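Local structure of UlvanLyase-PL25 (Pseudoalteromonas sp. PLSV, 5UAS) at residues Asn157-Gly162 and Leu177-Gly182; Leu302-Gly307 and Ile321-Asp326; Pro334-His339 and Gln356-Ser361. The protein cleaves ulvan, the sulfated, uronic-acid-containing cell-wall polysaccharide of green seaweeds, as a beta-propeller polysaccharide lyase of family 25. One frame throughout, in Å; residues are numbered along the deposited sequence.

Interaction 1 of 3, residues Asn157-Gly162 and Leu177-Gly182; sequences NITPFG and LFFRHG. With BDP (beta-D-glucopyranuronic acid), chain C.
Thr159 sets its methyl, CG2, against two rings of the facing segment. CG2 lies 3.4 Å from Phe179 CE2, oblique to that ring, and makes an off-centre CH-pi contact with His181, 4.1 Å from the imidazole centroid. The threonine hydroxyl is engaged in its own segment: with OG1 opposite the backbone N (chi1 180°), it accepts from Phe161 N at 3.3 Å, closing an ST turn that fixes which branch meets the rings. The edge of the Phe179 ring comes up to Phe161 O. That same oxygen sits over one face of the His181 ring and takes a CA-H...O contact from His181 CA at 3.1 Å. Gly162 CA makes a matching one to Arg180 O at 3.2 Å and lies against Phe179 CD2. Ile158 CD1 meets Leu177 CD2 at the end of the contact away from the sugar, the two side chains crossing at about a right angle. Arg180 bends at chi3 (68°), where NE bonds Gly182 O, and presents NH1 to O6A (2.9 Å) and NH2 to O6B (2.8 Å) of the bound glucuronate. Thr163 also holds NH2. This two-pronged clasp of a uronate carboxylate, close to Tyr164, the proton acceptor, is consistent with the charge neutralisation typical of a polysaccharide lyase active site.

Interaction 2 of 3, residues Leu302-Gly307 and Ile321-Asp326; sequences LWTFNG and INAGID. With 83Y (3-O-sulfo-alpha-L-rhamnopyranose), chain B.
Phe305 O is gripped twice by Asn322, by its backbone N and by its side-chain ND2, each at 3.0 Å and from opposite faces of the carbonyl plane. ND2 stands well above that plane (44°), yet the oxygen lies in the plane of the amide, whose OD1 is held in turn by Thr337. Phe305 N returns a bond to Asn322 O at 2.8 Å, and Trp303 and Gly324 exchange a second reciprocal pair. These are the hydrogen-bonded pairs of an antiparallel hairpin, the first two strands of a four-stranded propeller blade. Between them the non-hydrogen-bonded pair Thr304 and Ala323 brings Thr304 CG2 to 4.1 Å from Ala323 CB on the other face of the sheet, while Thr304 OG1 bonds Asp238. Phe305 swings CG opposite its backbone N (chi1 -176°), and the ring runs alongside the Asn322 side chain, with CE1 at its edge 3.3 Å from O2 of the sulfated rhamnose. Past the strand end, Asp326 lays CB over the five-membered ring of Trp303, 3.7 Å from the centroid, with its carboxylate 33° from the indole plane, OD2 salt-bridged to Arg252 and OD1 bonded to Gly328 N.

Interaction 3 of 3, residues Pro334-His339 and Gln356-Ser361; sequences PKQTRH and QYERVS
Ser361 N donates to Lys335 O at 3.2 Å, joining the loop that ends at Ser361 to the start of strand 336-342, with the CA atoms of Gln336 and Ser361 4.8 Å apart. The serine adds a side-chain bond: its OG, tucked between its own N and carbonyl carbon (chi1 58°), accepts from Thr337 N at 2.9 Å. A water that donates to Thr337 O also bonds this OG. Gln336 reaches into the curve of residues 357-359. Bent at chi2 (79°), it carries CG up to Tyr357 O at 3.3 Å and points NE2 at Arg359 O, 2.8 Å away and nearly in the amide plane. Arg338 grips Gln336 side-on, NE to the backbone O and NH2 to OE1, both at 3.0 Å; the NH2 bond, with that of NE2 to Arg359 O, fixes the rotation of the amide. With an alanine here, Arg359 O and Arg338 NH2 would probably lose these mates, and a gap would be likely to open beside Tyr357 O. Within the loop, Tyr357 OH donates to Val360 O at 2.7 Å, and also bonds Asn380 N. At the start of the segment, Pro334 CB packs on Val360 CG2 at 3.8 Å. Lys335 O takes a second donor, Arg362 NH1, from the following strand. The arrangement is a junction between successive blades of a beta-propeller, where the connection leaving one sheet passes the third strand and enters the first strand of the next.

Overall arrangement
Following the chain from the N terminus, the three contacts come in series; none nests in or crosses another. Interaction 1 closes a 14-residue loop, bringing the end of strand 175-180 back to the connection that precedes strand 165-169. Interaction 2 closes the hairpin of strands 303-311 and 317-324. Interaction 3 spans 16 residues and links that blade to the sheet that starts with strand 361-367. Interactions 2 and 3 touch, their centres about 8 Å apart, since strands 317-324 and 336-342 are neighbours in one sheet. Interaction 1 lies apart, its centre about 25 Å from that of interaction 2, but both contribute a residue to the glycan pocket.

Interaction 1 of 3, residues Asn157-Gly162 and Leu177-Gly182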
loop_
_atom_site.group_PDB
_atom_site.type_symbol
_atom_site.label_atom_id
_atom_site.label_comp_id
_atom_site.label_asym_id
_atom_site.label_seq_id
_atom_site.Cartn_x
_atom_site.Cartn_y
_atom_site.Cartn_z
ATOM N N ASN A 157 6.032 14.227 14.146
ATOM C CA ASN A 157 7.404 14.033 14.616
ATOM C C ASN A 157 8.206 13.190 13.625
ATOM O O ASN A 157 9.230 12.592 13.970
ATOM C CB ASN A 157 7.390 13.359 15.986
ATOM C CG ASN A 157 6.640 12.027 15.961
ATOM O OD1 ASN A 157 6.065 11.654 14.939
ATOM N ND2 ASN A 157 6.678 11.291 17.074
ATOM N N ILE A 158 7.711 13.090 12.408
ATOM C CA ILE A 158 8.425 12.481 11.307
ATOM C C ILE A 158 8.700 13.588 10.297
ATOM O O ILE A 158 8.094 14.662 10.345
ATOM C CB ILE A 158 7.609 11.343 10.668
ATOM C CG1 ILE A 158 6.287 11.923 10.108
ATOM C CG2 ILE A 158 7.322 10.271 11.704
ATOM C CD1 ILE A 158 5.270 10.843 9.602
ATOM N N THR A 159 9.566 13.300 9.328
ATOM C CA THR A 159 9.856 14.336 8.342
ATOM C C THR A 159 8.603 14.670 7.530
ATOM O O THR A 159 7.824 13.780 7.169
ATOM C CB THR A 159 10.998 13.930 7.410
ATOM O OG1 THR A 159 11.214 14.995 6.470
ATOM C CG2 THR A 159 10.658 12.627 6.648
ATOM N N PRO A 160 8.366 15.947 7.229
ATOM C CA PRO A 160 7.243 16.287 6.348
ATOM C C PRO A 160 7.428 15.824 4.918
ATOM O O PRO A 160 6.433 15.745 4.185
ATOM C CB PRO A 160 7.186 17.815 6.432
ATOM C CG PRO A 160 8.635 18.187 6.680
ATOM C CD PRO A 160 9.141 17.135 7.631
ATOM N N PHE A 161 8.650 15.458 4.513
ATOM C CA PHE A 161 8.930 15.070 3.127
ATOM C C PHE A 161 8.698 13.573 3.026
ATOM O O PHE A 161 9.614 12.763 3.149
ATOM C CB PHE A 161 10.364 15.445 2.749
ATOM C CG PHE A 161 10.664 16.890 2.967
ATOM C CD1 PHE A 161 10.003 17.857 2.238
ATOM C CD2 PHE A 161 11.581 17.284 3.938
ATOM C CE1 PHE A 161 10.271 19.206 2.455
ATOM C CE2 PHE A 161 11.861 18.624 4.161
ATOM C CZ PHE A 161 11.209 19.590 3.428
ATOM N N GLY A 162 7.446 13.204 2.808
ATOM C CA GLY A 162 7.069 11.803 2.771
ATOM C C GLY A 162 5.904 11.536 1.838
ATOM O O GLY A 162 4.983 12.363 1.719
ATOM N N LEU A 177 8.721 3.025 10.159
ATOM C CA LEU A 177 7.877 3.707 9.186
ATOM C C LEU A 177 8.697 3.854 7.902
ATOM O O LEU A 177 9.695 4.575 7.872
ATOM C CB LEU A 177 7.415 5.063 9.715
ATOM C CG LEU A 177 6.526 5.749 8.697
ATOM C CD1 LEU A 177 5.142 5.076 8.688
ATOM C CD2 LEU A 177 6.405 7.245 9.021
ATOM N N PHE A 178 8.298 3.123 6.866
ATOM C CA PHE A 178 8.898 3.190 5.542
ATOM C C PHE A 178 8.097 4.169 4.683
ATOM O O PHE A 178 6.855 4.170 4.718
ATOM C CB PHE A 178 8.876 1.814 4.879
ATOM C CG PHE A 178 9.724 0.805 5.577
ATOM C CD1 PHE A 178 9.263 0.169 6.712
ATOM C CD2 PHE A 178 11.001 0.512 5.103
ATOM C CE1 PHE A 178 10.051 -0.742 7.378
ATOM C CE2 PHE A 178 11.795 -0.404 5.764
ATOM C CZ PHE A 178 11.319 -1.020 6.918
ATOM N N PHE A 179 8.807 4.952 3.879
ATOM C CA PHE A 179 8.182 5.894 2.951
ATOM C C PHE A 179 9.221 6.402 1.953
ATOM O O PHE A 179 10.436 6.224 2.121
ATOM C CB PHE A 179 7.533 7.085 3.702
ATOM C CG PHE A 179 8.475 7.822 4.632
ATOM C CD1 PHE A 179 8.713 7.352 5.923
ATOM C CD2 PHE A 179 9.141 8.969 4.208
ATOM C CE1 PHE A 179 9.595 8.025 6.789
ATOM C CE2 PHE A 179 10.009 9.662 5.054
ATOM C CZ PHE A 179 10.239 9.177 6.363
ATOM N N ARG A 180 8.723 7.084 0.926
ATOM C CA ARG A 180 9.576 7.838 0.018
ATOM C C ARG A 180 9.787 9.248 0.568
ATOM O O ARG A 180 8.814 9.953 0.869
ATOM C CB ARG A 180 8.940 7.869 -1.362
ATOM C CG ARG A 180 9.784 8.609 -2.380
ATOM C CD ARG A 180 9.010 8.668 -3.695
ATOM N NE ARG A 180 7.832 9.537 -3.578
ATOM C CZ ARG A 180 6.907 9.709 -4.515
ATOM N NH1 ARG A 180 6.964 9.021 -5.664
ATOM N NH2 ARG A 180 5.885 10.551 -4.286
ATOM N N HIS A 181 11.055 9.662 0.681
ATOM C CA HIS A 181 11.428 10.906 1.374
ATOM C C HIS A 181 11.313 12.099 0.421
ATOM O O HIS A 181 12.278 12.807 0.118
ATOM C CB HIS A 181 12.839 10.763 1.935
ATOM C CG HIS A 181 13.236 11.763 2.991
ATOM N ND1 HIS A 181 13.375 13.113 2.744
ATOM C CD2 HIS A 181 13.609 11.579 4.283
ATOM C CE1 HIS A 181 13.783 13.726 3.847
ATOM N NE2 HIS A 181 13.940 12.816 4.797
ATOM N N GLY A 182 10.089 12.311 -0.057
ATOM C CA GLY A 182 9.794 13.389 -0.992
ATOM C C GLY A 182 8.895 12.918 -2.126
ATOM O O GLY A 182 8.102 11.973 -1.967
HETATM C C1 BDP C . 1.764 11.704 -9.048
HETATM C C2 BDP C . 1.268 10.714 -10.125
HETATM C C3 BDP C . 2.059 9.457 -9.942
HETATM C C4 BDP C . 1.944 8.912 -8.566
HETATM C C5 BDP C . 2.336 9.926 -7.565
HETATM C C6 BDP C . 3.840 10.001 -7.134
HETATM O O2 BDP C . -0.139 10.505 -9.954
HETATM O O3 BDP C . 3.417 9.588 -10.393
HETATM O O4 BDP C . 0.760 8.197 -8.164
HETATM O O5 BDP C . 1.738 11.175 -7.695
HETATM O O6A BDP C . 4.606 9.053 -7.336
HETATM O O6B BDP C . 4.250 11.015 -6.544
#

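Interaction 2 of 3, residues Leu302-Gly307 and Ile321-Asp326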
loop_
_atom_site.group_PDB
_atom_site.type_symbol
_atom_site.label_atom_id
_atom_site.label_comp_id
_atom_site.label_asym_id
_atom_site.label_seq_id
_atom_site.Cartn_x
_atom_site.Cartn_y
_atom_site.Cartn_z
ATOM N N LEU A 302 6.887 -4.059 -20.697
ATOM C CA LEU A 302 5.651 -3.870 -19.943
ATOM C C LEU A 302 5.871 -2.881 -18.812
ATOM O O LEU A 302 6.885 -2.932 -18.117
ATOM C CB LEU A 302 5.153 -5.180 -19.340
ATOM C CG LEU A 302 4.845 -6.324 -20.301
ATOM C CD1 LEU A 302 4.354 -7.546 -19.540
ATOM C CD2 LEU A 302 3.814 -5.894 -21.343
ATOM N N TRP A 303 4.892 -2.001 -18.614
ATOM C CA TRP A 303 4.933 -1.018 -17.539
ATOM C C TRP A 303 4.294 -1.603 -16.290
ATOM O O TRP A 303 3.259 -2.281 -16.367
ATOM C CB TRP A 303 4.181 0.252 -17.924
ATOM C CG TRP A 303 4.807 1.144 -18.962
ATOM C CD1 TRP A 303 5.687 0.790 -19.962
ATOM C CD2 TRP A 303 4.594 2.559 -19.097
ATOM N NE1 TRP A 303 6.029 1.905 -20.697
ATOM C CE2 TRP A 303 5.383 3.001 -20.176
ATOM C CE3 TRP A 303 3.824 3.501 -18.388
ATOM C CZ2 TRP A 303 5.405 4.337 -20.591
ATOM C CZ3 TRP A 303 3.856 4.830 -18.792
ATOM C CH2 TRP A 303 4.641 5.234 -19.881
ATOM N N THR A 304 4.888 -1.322 -15.137
ATOM C CA THR A 304 4.501 -1.990 -13.903
ATOM C C THR A 304 3.770 -1.044 -12.965
ATOM O O THR A 304 3.849 0.183 -13.081
ATOM C CB THR A 304 5.734 -2.561 -13.194
ATOM O OG1 THR A 304 6.721 -1.525 -13.061
ATOM C CG2 THR A 304 6.301 -3.701 -14.014
ATOM N N PHE A 305 3.052 -1.648 -12.022
ATOM C CA PHE A 305 2.508 -0.952 -10.873
ATOM C C PHE A 305 2.662 -1.925 -9.721
ATOM O O PHE A 305 2.180 -3.056 -9.807
ATOM C CB PHE A 305 1.032 -0.547 -11.096
ATOM C CG PHE A 305 0.460 0.262 -9.982
ATOM C CD1 PHE A 305 0.716 1.622 -9.915
ATOM C CD2 PHE A 305 -0.346 -0.329 -9.015
ATOM C CE1 PHE A 305 0.239 2.388 -8.877
ATOM C CE2 PHE A 305 -0.865 0.433 -7.972
ATOM C CZ PHE A 305 -0.594 1.812 -7.925
ATOM N N ASN A 306 3.380 -1.516 -8.683
ATOM C CA ASN A 306 3.812 -2.484 -7.675
ATOM C C ASN A 306 2.621 -3.058 -6.905
ATOM O O ASN A 306 1.565 -2.430 -6.772
ATOM C CB ASN A 306 4.821 -1.845 -6.705
ATOM C CG ASN A 306 5.630 -2.884 -5.943
ATOM O OD1 ASN A 306 5.787 -4.007 -6.416
ATOM N ND2 ASN A 306 6.104 -2.526 -4.742
ATOM N N GLY A 307 2.809 -4.273 -6.396
ATOM C CA GLY A 307 1.843 -4.943 -5.549
ATOM C C GLY A 307 2.355 -5.124 -4.129
ATOM O O GLY A 307 2.547 -4.138 -3.418
ATOM N N ILE A 321 2.950 -8.476 -8.744
ATOM C CA ILE A 321 3.401 -7.348 -9.541
ATOM C C ILE A 321 2.369 -7.123 -10.638
ATOM O O ILE A 321 1.985 -8.065 -11.348
ATOM C CB ILE A 321 4.816 -7.598 -10.126
ATOM C CG1 ILE A 321 5.277 -6.391 -10.967
ATOM C CG2 ILE A 321 4.884 -8.904 -10.913
ATOM C CD1 ILE A 321 5.458 -5.115 -10.117
ATOM N N ASN A 322 1.874 -5.892 -10.751
ATOM C CA ASN A 322 0.991 -5.593 -11.868
ATOM C C ASN A 322 1.796 -5.081 -13.052
ATOM O O ASN A 322 2.743 -4.310 -12.882
ATOM C CB ASN A 322 -0.059 -4.565 -11.470
ATOM C CG ASN A 322 -0.788 -4.960 -10.235
ATOM O OD1 ASN A 322 -1.684 -5.825 -10.279
ATOM N ND2 ASN A 322 -0.443 -4.329 -9.114
ATOM N N ALA A 323 1.391 -5.478 -14.258
ATOM C CA ALA A 323 2.104 -5.009 -15.442
ATOM C C ALA A 323 1.158 -4.984 -16.626
ATOM O O ALA A 323 0.188 -5.742 -16.663
ATOM C CB ALA A 323 3.311 -5.910 -15.742
ATOM N N GLY A 324 1.462 -4.142 -17.615
ATOM C CA GLY A 324 0.594 -4.060 -18.775
ATOM C C GLY A 324 1.287 -3.392 -19.939
ATOM O O GLY A 324 2.287 -2.683 -19.780
ATOM N N ILE A 325 0.732 -3.622 -21.124
ATOM C CA ILE A 325 1.276 -3.052 -22.346
ATOM C C ILE A 325 1.119 -1.536 -22.337
ATOM O O ILE A 325 0.051 -0.999 -21.999
ATOM C CB ILE A 325 0.594 -3.688 -23.566
ATOM C CG1 ILE A 325 0.962 -5.175 -23.654
ATOM C CG2 ILE A 325 0.974 -2.957 -24.842
ATOM C CD1 ILE A 325 -0.088 -6.051 -24.391
ATOM N N ASP A 326 2.193 -0.836 -22.703
ATOM C CA ASP A 326 2.150 0.612 -22.894
ATOM C C ASP A 326 1.375 0.924 -24.164
ATOM O O ASP A 326 1.760 0.492 -25.259
ATOM C CB ASP A 326 3.570 1.178 -22.975
ATOM C CG ASP A 326 3.621 2.653 -23.389
ATOM O OD1 ASP A 326 2.608 3.398 -23.273
ATOM O OD2 ASP A 326 4.709 3.072 -23.842
HETATM C C1 83Y B . 0.797 6.772 -8.088
HETATM C C2 83Y B . -0.343 6.393 -7.157
HETATM C C3 83Y B . -1.702 6.810 -7.748
HETATM C C4 83Y B . -1.899 6.327 -9.189
HETATM C C5 83Y B . -0.673 6.662 -10.017
HETATM C C6 83Y B . -0.772 5.998 -11.392
HETATM O O1S 83Y B . -4.284 6.280 -5.052
HETATM O O2 83Y B . -0.307 5.005 -6.943
HETATM O O2S 83Y B . -4.393 8.057 -6.805
HETATM O O3 83Y B . -2.717 6.287 -6.915
HETATM O O3S 83Y B . -2.621 7.985 -5.168
HETATM O O5 83Y B . 0.553 6.268 -9.394
HETATM S S 83Y B . -3.556 7.185 -5.958
HETATM O O4 83Y B . -3.010 7.014 -9.803
#

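Interaction 3 of 3, residues Pro334-His339 and Gln356-Ser361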
loop_
_atom_site.group_PDB
_atom_site.type_symbol
_atom_site.label_atom_id
_atom_site.label_comp_id
_atom_site.label_asym_id
_atom_site.label_seq_id
_atom_site.Cartn_x
_atom_site.Cartn_y
_atom_site.Cartn_z
ATOM N N PRO A 334 -3.733 -0.220 -19.218
ATOM C CA PRO A 334 -4.223 -1.066 -18.116
ATOM C C PRO A 334 -3.245 -2.170 -17.764
ATOM O O PRO A 334 -2.567 -2.731 -18.637
ATOM C CB PRO A 334 -5.536 -1.640 -18.663
ATOM C CG PRO A 334 -5.434 -1.453 -20.205
ATOM C CD PRO A 334 -4.667 -0.180 -20.360
ATOM N N LYS A 335 -3.182 -2.496 -16.458
ATOM C CA LYS A 335 -2.203 -3.438 -15.946
ATOM C C LYS A 335 -2.877 -4.501 -15.106
ATOM O O LYS A 335 -3.795 -4.207 -14.326
ATOM C CB LYS A 335 -1.126 -2.725 -15.099
ATOM C CG LYS A 335 -0.456 -1.601 -15.857
ATOM C CD LYS A 335 0.441 -0.780 -14.940
ATOM C CE LYS A 335 1.068 0.392 -15.655
ATOM N NZ LYS A 335 0.101 1.369 -16.166
ATOM N N GLN A 336 -2.413 -5.724 -15.274
ATOM C CA GLN A 336 -2.955 -6.901 -14.624
ATOM C C GLN A 336 -1.966 -7.471 -13.620
ATOM O O GLN A 336 -0.750 -7.518 -13.881
ATOM C CB GLN A 336 -3.278 -7.985 -15.657
ATOM C CG GLN A 336 -4.122 -7.479 -16.820
ATOM C CD GLN A 336 -3.321 -6.711 -17.865
ATOM O OE1 GLN A 336 -2.230 -7.125 -18.264
ATOM N NE2 GLN A 336 -3.906 -5.620 -18.372
ATOM N N THR A 337 -2.504 -7.985 -12.519
ATOM C CA THR A 337 -1.692 -8.620 -11.491
ATOM C C THR A 337 -1.078 -9.918 -12.003
ATOM O O THR A 337 -1.767 -10.762 -12.596
ATOM C CB THR A 337 -2.537 -8.896 -10.249
ATOM O OG1 THR A 337 -3.390 -7.781 -9.991
ATOM C CG2 THR A 337 -1.625 -9.099 -9.047
ATOM N N ARG A 338 0.224 -10.097 -11.740
ATOM C CA ARG A 338 0.949 -11.319 -12.058
ATOM C C ARG A 338 1.639 -11.832 -10.794
ATOM O O ARG A 338 1.940 -11.063 -9.872
ATOM C CB ARG A 338 1.973 -11.112 -13.182
ATOM C CG ARG A 338 1.377 -10.591 -14.479
ATOM C CD ARG A 338 1.878 -9.211 -14.831
ATOM N NE ARG A 338 1.087 -8.651 -15.929
ATOM C CZ ARG A 338 1.295 -8.923 -17.211
ATOM N NH1 ARG A 338 2.321 -9.708 -17.594
ATOM N NH2 ARG A 338 0.508 -8.383 -18.135
ATOM N N HIS A 339 1.888 -13.141 -10.742
ATOM C CA HIS A 339 2.495 -13.751 -9.559
ATOM C C HIS A 339 3.901 -14.233 -9.883
ATOM O O HIS A 339 4.104 -14.923 -10.892
ATOM C CB HIS A 339 1.676 -14.942 -9.049
ATOM C CG HIS A 339 2.052 -15.350 -7.675
ATOM N ND1 HIS A 339 1.675 -14.625 -6.565
ATOM C CD2 HIS A 339 2.824 -16.365 -7.223
ATOM C CE1 HIS A 339 2.197 -15.184 -5.485
ATOM N NE2 HIS A 339 2.889 -16.245 -5.857
ATOM N N GLN A 356 -6.023 -14.545 -19.456
ATOM C CA GLN A 356 -6.506 -13.868 -20.658
ATOM C C GLN A 356 -7.124 -12.496 -20.382
ATOM O O GLN A 356 -7.654 -11.868 -21.302
ATOM C CB GLN A 356 -7.515 -14.737 -21.421
ATOM C CG GLN A 356 -7.230 -16.228 -21.368
ATOM C CD GLN A 356 -5.940 -16.598 -22.057
ATOM O OE1 GLN A 356 -5.624 -16.070 -23.125
ATOM N NE2 GLN A 356 -5.179 -17.510 -21.450
ATOM N N TYR A 357 -7.062 -11.997 -19.152
ATOM C CA TYR A 357 -7.673 -10.710 -18.828
ATOM C C TYR A 357 -6.726 -9.564 -19.185
ATOM O O TYR A 357 -5.527 -9.632 -18.924
ATOM C CB TYR A 357 -8.031 -10.683 -17.344
ATOM C CG TYR A 357 -8.675 -9.423 -16.814
ATOM C CD1 TYR A 357 -10.028 -9.130 -17.060
ATOM C CD2 TYR A 357 -7.947 -8.543 -16.031
ATOM C CE1 TYR A 357 -10.615 -7.973 -16.539
ATOM C CE2 TYR A 357 -8.523 -7.402 -15.505
ATOM C CZ TYR A 357 -9.844 -7.121 -15.757
ATOM O OH TYR A 357 -10.394 -5.981 -15.226
ATOM N N GLU A 358 -7.272 -8.512 -19.797
ATOM C CA GLU A 358 -6.475 -7.444 -20.396
ATOM C C GLU A 358 -6.825 -6.068 -19.847
ATOM O O GLU A 358 -6.389 -5.059 -20.410
ATOM C CB GLU A 358 -6.655 -7.432 -21.919
ATOM C CG GLU A 358 -6.260 -8.715 -22.620
ATOM C CD GLU A 358 -4.764 -8.932 -22.640
ATOM O OE1 GLU A 358 -4.332 -10.031 -23.052
ATOM O OE2 GLU A 358 -4.019 -8.009 -22.246
ATOM N N ARG A 359 -7.658 -5.991 -18.812
ATOM C CA ARG A 359 -8.072 -4.716 -18.264
ATOM C C ARG A 359 -7.307 -4.530 -16.953
ATOM O O ARG A 359 -6.195 -5.063 -16.817
ATOM C CB ARG A 359 -9.599 -4.682 -18.151
ATOM C CG ARG A 359 -10.257 -4.651 -19.537
ATOM C CD ARG A 359 -11.797 -4.550 -19.479
ATOM N NE ARG A 359 -12.212 -3.273 -18.917
ATOM C CZ ARG A 359 -13.405 -3.024 -18.379
ATOM N NH1 ARG A 359 -14.330 -3.974 -18.311
ATOM N NH2 ARG A 359 -13.663 -1.820 -17.893
ATOM N N VAL A 360 -7.877 -3.805 -16.009
ATOM C CA VAL A 360 -7.182 -3.506 -14.758
ATOM C C VAL A 360 -7.556 -4.548 -13.717
ATOM O O VAL A 360 -8.749 -4.772 -13.448
ATOM C CB VAL A 360 -7.549 -2.102 -14.243
ATOM C CG1 VAL A 360 -6.890 -1.870 -12.889
ATOM C CG2 VAL A 360 -7.198 -1.030 -15.263
ATOM N N SER A 361 -6.546 -5.156 -13.092
ATOM C CA SER A 361 -6.757 -5.965 -11.906
ATOM C C SER A 361 -5.728 -5.592 -10.845
ATOM O O SER A 361 -4.603 -5.181 -11.153
ATOM C CB SER A 361 -6.685 -7.472 -12.210
ATOM O OG SER A 361 -5.430 -7.807 -12.781
HETATM O O HOH W 1 -4.569 -10.590 -13.212
#